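Local structure of phytase (Debaryomyces castellii, 2GFI) at residues V160-S163 and R167-Q170; I194-D199 and S204-D209; K325-F330 and T441-Y446. The protein releases phosphate from phytate (inositol hexakisphosphate) by hydrolysing its phosphomonoester bonds, as a 3-phytase and acid phosphatase of the histidine acid phosphatase family. All blocks are in the same frame, centred on the assembly; numbering follows the deposited sequence.

Contact 1: residues V160-S163 and R167-Q170; sequences VFTS and RVYQ
Thr-162 and Ser-163 meet Val-168 and Tyr-169 at the first bend of a beta-alpha-beta unit. In this unit strand 158-163 leads into helix 166-180, and strand 189-194 follows. The chain turns back within a few residues, so the CA atoms of Thr-162 and Tyr-169 lie 5.7 Å apart. Thr-162 uses both branches. Its hydroxyl is anti to the backbone N (chi1 176°), which sets OG1 against the helix, 3.2 Å from Val-168 CG1. Thr-162 OG1 is also 3.3 Å from Tyr-169 CA. The methyl CG2 of Thr-162 goes to the ring instead, touching Tyr-169 CD1 at 3.7 Å, at the ring edge and near its plane. Thr-162 and Val-168 run alongside each other, their side chains pointing opposite ways. Ser-163 adds its OG, 3.7 Å from Val-168 CG1, but the strong polar partner of this hydroxyl is Glu-196. Val-168 also packs on Phe-330 of strand 326-331, and its side chain is about 4 Å from that of His-70, the predicted nucleophile. Thr-162 OG1 gives a 2.9 Å hydrogen bond to Ser-163 O, in the carbonyl plane and on a lone pair. This bond turns the hydroxyl back onto the next carbonyl of its own chain, not across to the helix. With an alanine in place of Thr-162, Ser-163 O would probably lose its hydroxyl donor and a gap would open beside the Tyr-169 ring. Strand and helix meet here by van der Waals packing, with a buried polar group already satisfied at the interface.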
loop_
_atom_site.group_PDB
_atom_site.type_symbol
_atom_site.label_atom_id
_atom_site.label_comp_id
_atom_site.label_asym_id
_atom_site.label_seq_id
_atom_site.Cartn_x
_atom_site.Cartn_y
_atom_site.Cartn_z
ATOM N N VAL A 160 32.887 -16.225 4.898
ATOM C CA VAL A 160 32.262 -14.953 5.206
ATOM C C VAL A 160 33.426 -14.052 5.570
ATOM O O VAL A 160 34.347 -14.485 6.206
ATOM C CB VAL A 160 31.181 -15.111 6.322
ATOM C CG1 VAL A 160 30.738 -13.791 6.842
ATOM C CG2 VAL A 160 29.964 -15.891 5.798
ATOM N N PHE A 161 33.435 -12.832 5.087
ATOM C CA PHE A 161 34.470 -11.905 5.457
ATOM C C PHE A 161 33.781 -10.766 6.194
ATOM O O PHE A 161 32.792 -10.180 5.705
ATOM C CB PHE A 161 35.253 -11.442 4.218
ATOM C CG PHE A 161 35.759 -12.589 3.383
ATOM C CD1 PHE A 161 37.047 -13.074 3.561
ATOM C CD2 PHE A 161 34.921 -13.228 2.501
ATOM C CE1 PHE A 161 37.497 -14.161 2.843
ATOM C CE2 PHE A 161 35.353 -14.327 1.786
ATOM C CZ PHE A 161 36.655 -14.792 1.948
ATOM N N THR A 162 34.276 -10.503 7.394
ATOM C CA THR A 162 33.740 -9.468 8.220
ATOM C C THR A 162 34.863 -8.766 8.967
ATOM O O THR A 162 35.883 -9.379 9.238
ATOM C CB THR A 162 32.731 -10.070 9.219
ATOM O OG1 THR A 162 32.282 -9.021 10.081
ATOM C CG2 THR A 162 33.394 -11.033 10.140
ATOM N N SER A 163 34.681 -7.486 9.293
ATOM C CA SER A 163 35.610 -6.821 10.195
ATOM C C SER A 163 35.294 -7.266 11.621
ATOM O O SER A 163 34.317 -7.966 11.861
ATOM C CB SER A 163 35.569 -5.288 10.053
ATOM O OG SER A 163 34.630 -4.733 10.961
ATOM N N ARG A 167 29.115 -5.365 16.022
ATOM C CA ARG A 167 27.884 -5.206 15.255
ATOM C C ARG A 167 28.072 -5.746 13.819
ATOM O O ARG A 167 27.176 -6.363 13.292
ATOM C CB ARG A 167 27.402 -3.722 15.265
ATOM C CG ARG A 167 28.384 -2.758 14.667
ATOM C CD ARG A 167 27.882 -1.330 14.359
ATOM N NE ARG A 167 28.194 -0.579 15.523
ATOM C CZ ARG A 167 28.931 0.504 15.619
ATOM N NH1 ARG A 167 29.449 1.138 14.592
ATOM N NH2 ARG A 167 29.086 0.989 16.816
ATOM N N VAL A 168 29.240 -5.505 13.208
ATOM C CA VAL A 168 29.526 -5.936 11.844
ATOM C C VAL A 168 29.591 -7.469 11.809
ATOM O O VAL A 168 29.008 -8.149 10.931
ATOM C CB VAL A 168 30.866 -5.370 11.357
ATOM C CG1 VAL A 168 31.297 -6.019 10.090
ATOM C CG2 VAL A 168 30.796 -3.849 11.135
ATOM N N TYR A 169 30.305 -8.001 12.786
ATOM C CA TYR A 169 30.527 -9.401 12.872
ATOM C C TYR A 169 29.191 -10.100 13.077
ATOM O O TYR A 169 28.924 -11.155 12.480
ATOM C CB TYR A 169 31.479 -9.736 14.029
ATOM C CG TYR A 169 31.509 -11.222 14.281
ATOM C CD1 TYR A 169 32.303 -12.078 13.499
ATOM C CD2 TYR A 169 30.712 -11.780 15.260
ATOM C CE1 TYR A 169 32.306 -13.463 13.715
ATOM C CE2 TYR A 169 30.701 -13.130 15.466
ATOM C CZ TYR A 169 31.506 -13.955 14.706
ATOM O OH TYR A 169 31.464 -15.289 14.974
ATOM N N GLN A 170 28.364 -9.519 13.934
ATOM C CA GLN A 170 27.077 -10.123 14.239
ATOM C C GLN A 170 26.178 -10.092 13.004
ATOM O O GLN A 170 25.523 -11.054 12.688
ATOM C CB GLN A 170 26.410 -9.452 15.445
ATOM C CG GLN A 170 25.182 -10.188 15.879
ATOM C CD GLN A 170 24.711 -9.754 17.233
ATOM O OE1 GLN A 170 24.572 -8.559 17.477
ATOM N NE2 GLN A 170 24.431 -10.728 18.121
#

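Contact 2: residues I194-D199 and S204-D209; sequences ISEDAD and SLTPRD. With NAG (2-acetamido-2-deoxy-beta-D-glucopyranose), chain D.
Glu-196 packs against Thr-206 and Asp-209 where the loop after strand 189-194 folds back on itself. The contact is a partly buried loop-on-loop packing that includes two ST turns. In one, Ser-195 OG accepts from Asp-197 N. In the other, Ser-204 OG accepts from Thr-206 N at 2.9 Å. At the inner end, Ile-194 crosses Leu-205 at about a right angle, and Ile-194 CD1 touches Leu-205 CD1 at 3.6 Å. Phe-442 covers both residues. Further out, the extended chain of Glu-196 runs across Thr-206, with Glu-196 CG 3.7 Å from the methyl CG2 of Thr-206. Its carboxylate continues to Ser-163, which bonds OE2. Glu-196 OE1 faces a like charge, Asp-209 OD2, at 3.9 Å, and Arg-208 lies nearby and may ease this. The guanidinium of Arg-208 has Asp-209 OD1 over the centre of one face, a long contact of charges only, while its NE pairs with Asp-335. Asp-209 OD2 also comes within 2.7 Å of Glu-196 O. At the outer end, Ala-198 CB rests 3.1 Å from Asp-209 O. Asp-199 lies beside a protein-linked N-acetylglucosamine. The hydroxyl of Thr-206 braces 204-209 internally. It stands between the backbone N and the carbonyl carbon (chi1 56°) and donates to Asp-209 OD2 from above the carboxylate plane, which helps fix that carboxylate. One water bridges the two segments: it donates to Ile-194 O at 3.0 Å and to Thr-206 OG1, and it accepts from Leu-205 N at 2.9 Å.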
loop_
_atom_site.group_PDB
_atom_site.type_symbol
_atom_site.label_atom_id
_atom_site.label_comp_id
_atom_site.label_asym_id
_atom_site.label_seq_id
_atom_site.Cartn_x
_atom_site.Cartn_y
_atom_site.Cartn_z
ATOM N N ILE A 194 38.535 -9.949 9.891
ATOM C CA ILE A 194 39.649 -9.185 9.415
ATOM C C ILE A 194 39.723 -7.971 10.309
ATOM O O ILE A 194 38.777 -7.151 10.393
ATOM C CB ILE A 194 39.384 -8.810 7.941
ATOM C CG1 ILE A 194 39.310 -10.091 7.112
ATOM C CG2 ILE A 194 40.455 -7.919 7.384
ATOM C CD1 ILE A 194 38.198 -10.009 6.150
ATOM N N SER A 195 40.859 -7.861 10.979
ATOM C CA SER A 195 41.029 -6.892 12.011
ATOM C C SER A 195 40.931 -5.477 11.435
ATOM O O SER A 195 41.317 -5.203 10.279
ATOM C CB SER A 195 42.355 -7.138 12.736
ATOM O OG SER A 195 42.755 -5.994 13.490
ATOM N N GLU A 196 40.414 -4.585 12.262
ATOM C CA GLU A 196 40.377 -3.168 11.910
ATOM C C GLU A 196 41.668 -2.422 12.280
ATOM O O GLU A 196 41.816 -1.219 12.011
ATOM C CB GLU A 196 39.154 -2.499 12.538
ATOM C CG GLU A 196 37.847 -3.057 12.023
ATOM C CD GLU A 196 36.658 -2.277 12.516
ATOM O OE1 GLU A 196 36.859 -1.213 13.143
ATOM O OE2 GLU A 196 35.523 -2.727 12.274
ATOM N N ASP A 197 42.593 -3.147 12.899
ATOM C CA ASP A 197 43.932 -2.628 13.153
ATOM C C ASP A 197 44.536 -2.004 11.903
ATOM O O ASP A 197 44.491 -2.572 10.799
ATOM C CB ASP A 197 44.859 -3.721 13.707
ATOM C CG ASP A 197 44.500 -4.141 15.131
ATOM O OD1 ASP A 197 43.694 -3.423 15.784
ATOM O OD2 ASP A 197 44.959 -5.178 15.683
ATOM N N ALA A 198 45.076 -0.811 12.105
ATOM C CA ALA A 198 45.833 -0.099 11.105
ATOM C C ALA A 198 46.985 -0.921 10.515
ATOM O O ALA A 198 47.376 -0.686 9.367
ATOM C CB ALA A 198 46.350 1.202 11.689
ATOM N N ASP A 199 47.521 -1.892 11.266
ATOM C CA ASP A 199 48.660 -2.687 10.747
ATOM C C ASP A 199 48.233 -3.656 9.642
ATOM O O ASP A 199 49.065 -4.364 9.059
ATOM C CB ASP A 199 49.453 -3.401 11.869
ATOM C CG ASP A 199 48.596 -4.349 12.709
ATOM O OD1 ASP A 199 47.455 -4.683 12.312
ATOM O OD2 ASP A 199 48.993 -4.828 13.795
ATOM N N SER A 204 42.316 -5.527 4.374
ATOM C CA SER A 204 41.418 -4.984 5.400
ATOM C C SER A 204 40.058 -4.742 4.767
ATOM O O SER A 204 39.969 -4.407 3.588
ATOM C CB SER A 204 41.967 -3.645 5.868
ATOM O OG SER A 204 41.210 -3.122 6.929
ATOM N N LEU A 205 39.009 -4.929 5.553
ATOM C CA LEU A 205 37.668 -4.468 5.170
ATOM C C LEU A 205 37.467 -3.031 5.622
ATOM O O LEU A 205 36.470 -2.406 5.302
ATOM C CB LEU A 205 36.590 -5.399 5.730
ATOM C CG LEU A 205 36.412 -6.679 4.926
ATOM C CD1 LEU A 205 35.536 -7.644 5.653
ATOM C CD2 LEU A 205 35.929 -6.412 3.460
ATOM N N THR A 206 38.441 -2.515 6.364
ATOM C CA THR A 206 38.450 -1.122 6.804
ATOM C C THR A 206 39.806 -0.488 6.457
ATOM O O THR A 206 40.514 -0.060 7.348
ATOM C CB THR A 206 38.204 -1.019 8.350
ATOM O OG1 THR A 206 39.180 -1.807 9.063
ATOM C CG2 THR A 206 36.868 -1.636 8.753
ATOM N N PRO A 207 40.173 -0.430 5.174
ATOM C CA PRO A 207 41.501 0.073 4.778
ATOM C C PRO A 207 41.773 1.526 5.177
ATOM O O PRO A 207 42.946 1.947 5.236
ATOM C CB PRO A 207 41.496 -0.073 3.257
ATOM C CG PRO A 207 40.024 -0.086 2.892
ATOM C CD PRO A 207 39.363 -0.842 4.008
ATOM N N ARG A 208 40.728 2.296 5.472
ATOM C CA ARG A 208 40.964 3.654 5.949
ATOM C C ARG A 208 41.750 3.653 7.270
ATOM O O ARG A 208 42.393 4.644 7.587
ATOM C CB ARG A 208 39.643 4.401 6.149
ATOM C CG ARG A 208 38.846 3.886 7.315
ATOM C CD ARG A 208 37.422 4.255 7.288
ATOM N NE ARG A 208 36.620 3.208 7.903
ATOM C CZ ARG A 208 36.182 3.243 9.152
ATOM N NH1 ARG A 208 36.457 4.300 9.914
ATOM N NH2 ARG A 208 35.466 2.225 9.628
ATOM N N ASP A 209 41.645 2.566 8.043
ATOM C CA ASP A 209 42.284 2.458 9.346
ATOM C C ASP A 209 43.827 2.496 9.243
ATOM O O ASP A 209 44.500 3.116 10.071
ATOM C CB ASP A 209 41.838 1.163 10.046
ATOM C CG ASP A 209 40.398 1.222 10.541
ATOM O OD1 ASP A 209 39.758 2.282 10.476
ATOM O OD2 ASP A 209 39.813 0.244 11.020
HETATM C C1 NAG D . 52.221 -1.076 9.963
HETATM C C2 NAG D . 53.598 -0.382 9.936
HETATM C C3 NAG D . 54.044 0.222 11.276
HETATM C C4 NAG D . 52.870 0.860 12.039
HETATM C C5 NAG D . 51.746 -0.187 12.106
HETATM C C6 NAG D . 50.616 0.132 13.097
HETATM C C7 NAG D . 55.279 -1.140 8.363
HETATM C C8 NAG D . 56.113 -2.277 7.840
HETATM N N2 NAG D . 54.618 -1.323 9.510
HETATM O O3 NAG D . 55.092 1.148 11.040
HETATM O O4 NAG D . 53.254 1.302 13.331
HETATM O O5 NAG D . 51.278 -0.388 10.778
HETATM O O6 NAG D . 49.963 1.342 12.782
HETATM O O7 NAG D . 55.220 -0.085 7.741
HETATM O O HOH W 1 38.705 -4.972 8.404
#

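Contact 3: residues K325-F330 and T441-Y446; sequences KIWLSF and TFYWDY
Tyr-443, Trp-327 and Ser-329 form the contact between the short, weakly bonded helix 442-445 and strand 326-331. This strand is an inner one of the mixed sheet, with parallel neighbours 59-69 and 158-163. Tyr-443 reaches from the helix toward the strand and lies beside two residues that point to the same side of the sheet. Its CG is anti to the carbonyl carbon (chi1 -60°), which swings the phenol strandward. The indole of Trp-327 meets it obliquely: the six-membered ring and the phenol ring have centroids 5.8 Å apart and planes at 77°. Their nearest side-chain atoms are Trp-327 CE3 and Tyr-443 CD1, 3.8 Å apart. The far end of the indole reaches the helix backbone, with Trp-327 CZ3 3.8 Å from Tyr-443 O. Phe-442 places CE1 over one face of the phenol ring, and Phe-161 of the adjacent strand makes an edge-to-face pair with Tyr-443. Leu-316 of helix 302-318 touches both Trp-327 and Tyr-443. The ring is therefore held in an apolar setting, and its buried hydroxyl finds a polar mate on the strand. Ser-329 OG lies at the ring edge, in plane, and shares a hydrogen bond of 2.7 Å with Tyr-443 OH.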
loop_
_atom_site.group_PDB
_atom_site.type_symbol
_atom_site.label_atom_id
_atom_site.label_comp_id
_atom_site.label_asym_id
_atom_site.label_seq_id
_atom_site.Cartn_x
_atom_site.Cartn_y
_atom_site.Cartn_z
ATOM N N LYS A 325 32.021 -18.674 -5.589
ATOM C CA LYS A 325 31.389 -17.697 -6.460
ATOM C C LYS A 325 30.618 -16.629 -5.670
ATOM O O LYS A 325 30.113 -15.693 -6.253
ATOM C CB LYS A 325 30.436 -18.414 -7.426
ATOM C CG LYS A 325 30.990 -19.679 -8.079
ATOM C CD LYS A 325 32.164 -19.327 -8.987
ATOM C CE LYS A 325 32.541 -20.494 -9.887
ATOM N NZ LYS A 325 33.712 -20.102 -10.723
ATOM N N ILE A 326 30.508 -16.798 -4.358
ATOM C CA ILE A 326 29.710 -15.910 -3.519
ATOM C C ILE A 326 30.608 -15.262 -2.498
ATOM O O ILE A 326 31.141 -15.933 -1.601
ATOM C CB ILE A 326 28.558 -16.681 -2.840
ATOM C CG1 ILE A 326 27.627 -17.267 -3.885
ATOM C CG2 ILE A 326 27.757 -15.792 -1.931
ATOM C CD1 ILE A 326 26.686 -18.332 -3.306
ATOM N N TRP A 327 30.792 -13.954 -2.659
ATOM C CA TRP A 327 31.645 -13.156 -1.808
ATOM C C TRP A 327 30.761 -12.331 -0.882
ATOM O O TRP A 327 29.906 -11.583 -1.355
ATOM C CB TRP A 327 32.570 -12.294 -2.675
ATOM C CG TRP A 327 33.332 -13.214 -3.571
ATOM C CD1 TRP A 327 33.115 -13.445 -4.898
ATOM C CD2 TRP A 327 34.373 -14.117 -3.169
ATOM N NE1 TRP A 327 33.971 -14.419 -5.349
ATOM C CE2 TRP A 327 34.758 -14.848 -4.311
ATOM C CE3 TRP A 327 35.036 -14.367 -1.958
ATOM C CZ2 TRP A 327 35.790 -15.824 -4.282
ATOM C CZ3 TRP A 327 36.053 -15.335 -1.929
ATOM C CH2 TRP A 327 36.415 -16.043 -3.084
ATOM N N LEU A 328 30.956 -12.525 0.425
ATOM C CA LEU A 328 30.170 -11.905 1.467
ATOM C C LEU A 328 31.098 -11.153 2.414
ATOM O O LEU A 328 31.830 -11.760 3.209
ATOM C CB LEU A 328 29.381 -12.966 2.239
ATOM C CG LEU A 328 28.560 -13.951 1.406
ATOM C CD1 LEU A 328 27.994 -15.044 2.289
ATOM C CD2 LEU A 328 27.424 -13.220 0.648
ATOM N N SER A 329 31.038 -9.820 2.328
ATOM C CA SER A 329 31.901 -8.930 3.099
ATOM C C SER A 329 31.030 -7.959 3.867
ATOM O O SER A 329 30.110 -7.357 3.313
ATOM C CB SER A 329 32.830 -8.113 2.185
ATOM O OG SER A 329 33.643 -8.967 1.428
ATOM N N PHE A 330 31.399 -7.768 5.128
ATOM C CA PHE A 330 30.644 -7.008 6.099
ATOM C C PHE A 330 31.578 -6.021 6.750
ATOM O O PHE A 330 32.634 -6.400 7.220
ATOM C CB PHE A 330 30.064 -7.956 7.134
ATOM C CG PHE A 330 29.061 -8.872 6.567
ATOM C CD1 PHE A 330 27.720 -8.515 6.550
ATOM C CD2 PHE A 330 29.457 -10.076 5.986
ATOM C CE1 PHE A 330 26.794 -9.347 5.991
ATOM C CE2 PHE A 330 28.539 -10.914 5.421
ATOM C CZ PHE A 330 27.197 -10.549 5.419
ATOM N N THR A 441 44.516 -9.471 0.171
ATOM C CA THR A 441 44.769 -10.866 -0.109
ATOM C C THR A 441 43.796 -11.757 0.640
ATOM O O THR A 441 43.738 -12.953 0.360
ATOM C CB THR A 441 46.251 -11.275 0.245
ATOM O OG1 THR A 441 46.500 -11.099 1.650
ATOM C CG2 THR A 441 47.284 -10.343 -0.469
ATOM N N PHE A 442 43.041 -11.205 1.599
ATOM C CA PHE A 442 42.223 -12.058 2.483
ATOM C C PHE A 442 41.192 -12.918 1.730
ATOM O O PHE A 442 40.843 -13.981 2.209
ATOM C CB PHE A 442 41.614 -11.283 3.690
ATOM C CG PHE A 442 40.626 -10.203 3.304
ATOM C CD1 PHE A 442 39.332 -10.532 2.901
ATOM C CD2 PHE A 442 41.007 -8.861 3.313
ATOM C CE1 PHE A 442 38.433 -9.541 2.529
ATOM C CE2 PHE A 442 40.113 -7.845 2.927
ATOM C CZ PHE A 442 38.810 -8.202 2.532
ATOM N N TYR A 443 40.703 -12.478 0.560
ATOM C CA TYR A 443 39.763 -13.325 -0.216
ATOM C C TYR A 443 40.429 -14.600 -0.763
ATOM O O TYR A 443 39.737 -15.592 -1.055
ATOM C CB TYR A 443 39.042 -12.579 -1.367
ATOM C CG TYR A 443 38.181 -11.391 -0.957
ATOM C CD1 TYR A 443 37.011 -11.570 -0.223
ATOM C CD2 TYR A 443 38.539 -10.089 -1.321
ATOM C CE1 TYR A 443 36.228 -10.490 0.148
ATOM C CE2 TYR A 443 37.762 -8.992 -0.942
ATOM C CZ TYR A 443 36.612 -9.208 -0.208
ATOM O OH TYR A 443 35.843 -8.146 0.183
ATOM N N TRP A 444 41.759 -14.575 -0.893
ATOM C CA TRP A 444 42.499 -15.712 -1.439
ATOM C C TRP A 444 43.338 -16.503 -0.422
ATOM O O TRP A 444 43.472 -17.728 -0.523
ATOM C CB TRP A 444 43.359 -15.241 -2.617
ATOM C CG TRP A 444 42.508 -14.579 -3.641
ATOM C CD1 TRP A 444 41.769 -15.190 -4.624
ATOM C CD2 TRP A 444 42.267 -13.179 -3.767
ATOM N NE1 TRP A 444 41.090 -14.244 -5.365
ATOM C CE2 TRP A 444 41.375 -12.999 -4.858
ATOM C CE3 TRP A 444 42.716 -12.050 -3.078
ATOM C CZ2 TRP A 444 40.921 -11.738 -5.258
ATOM C CZ3 TRP A 444 42.264 -10.813 -3.474
ATOM C CH2 TRP A 444 41.372 -10.664 -4.561
ATOM N N ASP A 445 43.886 -15.829 0.570
ATOM C CA ASP A 445 44.783 -16.506 1.488
ATOM C C ASP A 445 44.145 -16.815 2.821
ATOM O O ASP A 445 44.856 -17.111 3.782
ATOM C CB ASP A 445 46.045 -15.666 1.693
ATOM C CG ASP A 445 45.781 -14.343 2.412
ATOM O OD1 ASP A 445 44.678 -14.140 3.003
ATOM O OD2 ASP A 445 46.643 -13.447 2.443
ATOM N N TYR A 446 42.814 -16.723 2.896
ATOM C CA TYR A 446 42.087 -16.919 4.160
ATOM C C TYR A 446 42.097 -18.383 4.640
ATOM O O TYR A 446 41.814 -18.676 5.822
ATOM C CB TYR A 446 40.642 -16.394 4.073
ATOM C CG TYR A 446 39.720 -17.248 3.219
ATOM C CD1 TYR A 446 39.027 -18.339 3.756
ATOM C CD2 TYR A 446 39.545 -16.960 1.873
ATOM C CE1 TYR A 446 38.189 -19.114 2.959
ATOM C CE2 TYR A 446 38.708 -17.714 1.078
ATOM C CZ TYR A 446 38.048 -18.789 1.607
ATOM O OH TYR A 446 37.253 -19.529 0.748
#

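From the N terminus, contact 1 comes first and closes the short turn from strand 158-163 into helix 166-180. After strand 189-194, contact 2 closes the next loop on itself. Contact 3 comes last and is long-range, joining strand 326-331 to a helix near the C terminus across 110 residues. The three lie in series, and none nests within or crosses another. They still touch in space. Strands 158-163 and 326-331 are sheet neighbours, bonded through Phe-161 with Leu-328 and Phe-330. Ser-163 reaches Glu-196 of contact 2. Helix 442-445 meets the sheet through Tyr-443 and the loop through Phe-442, which packs on Ile-194 and Leu-205.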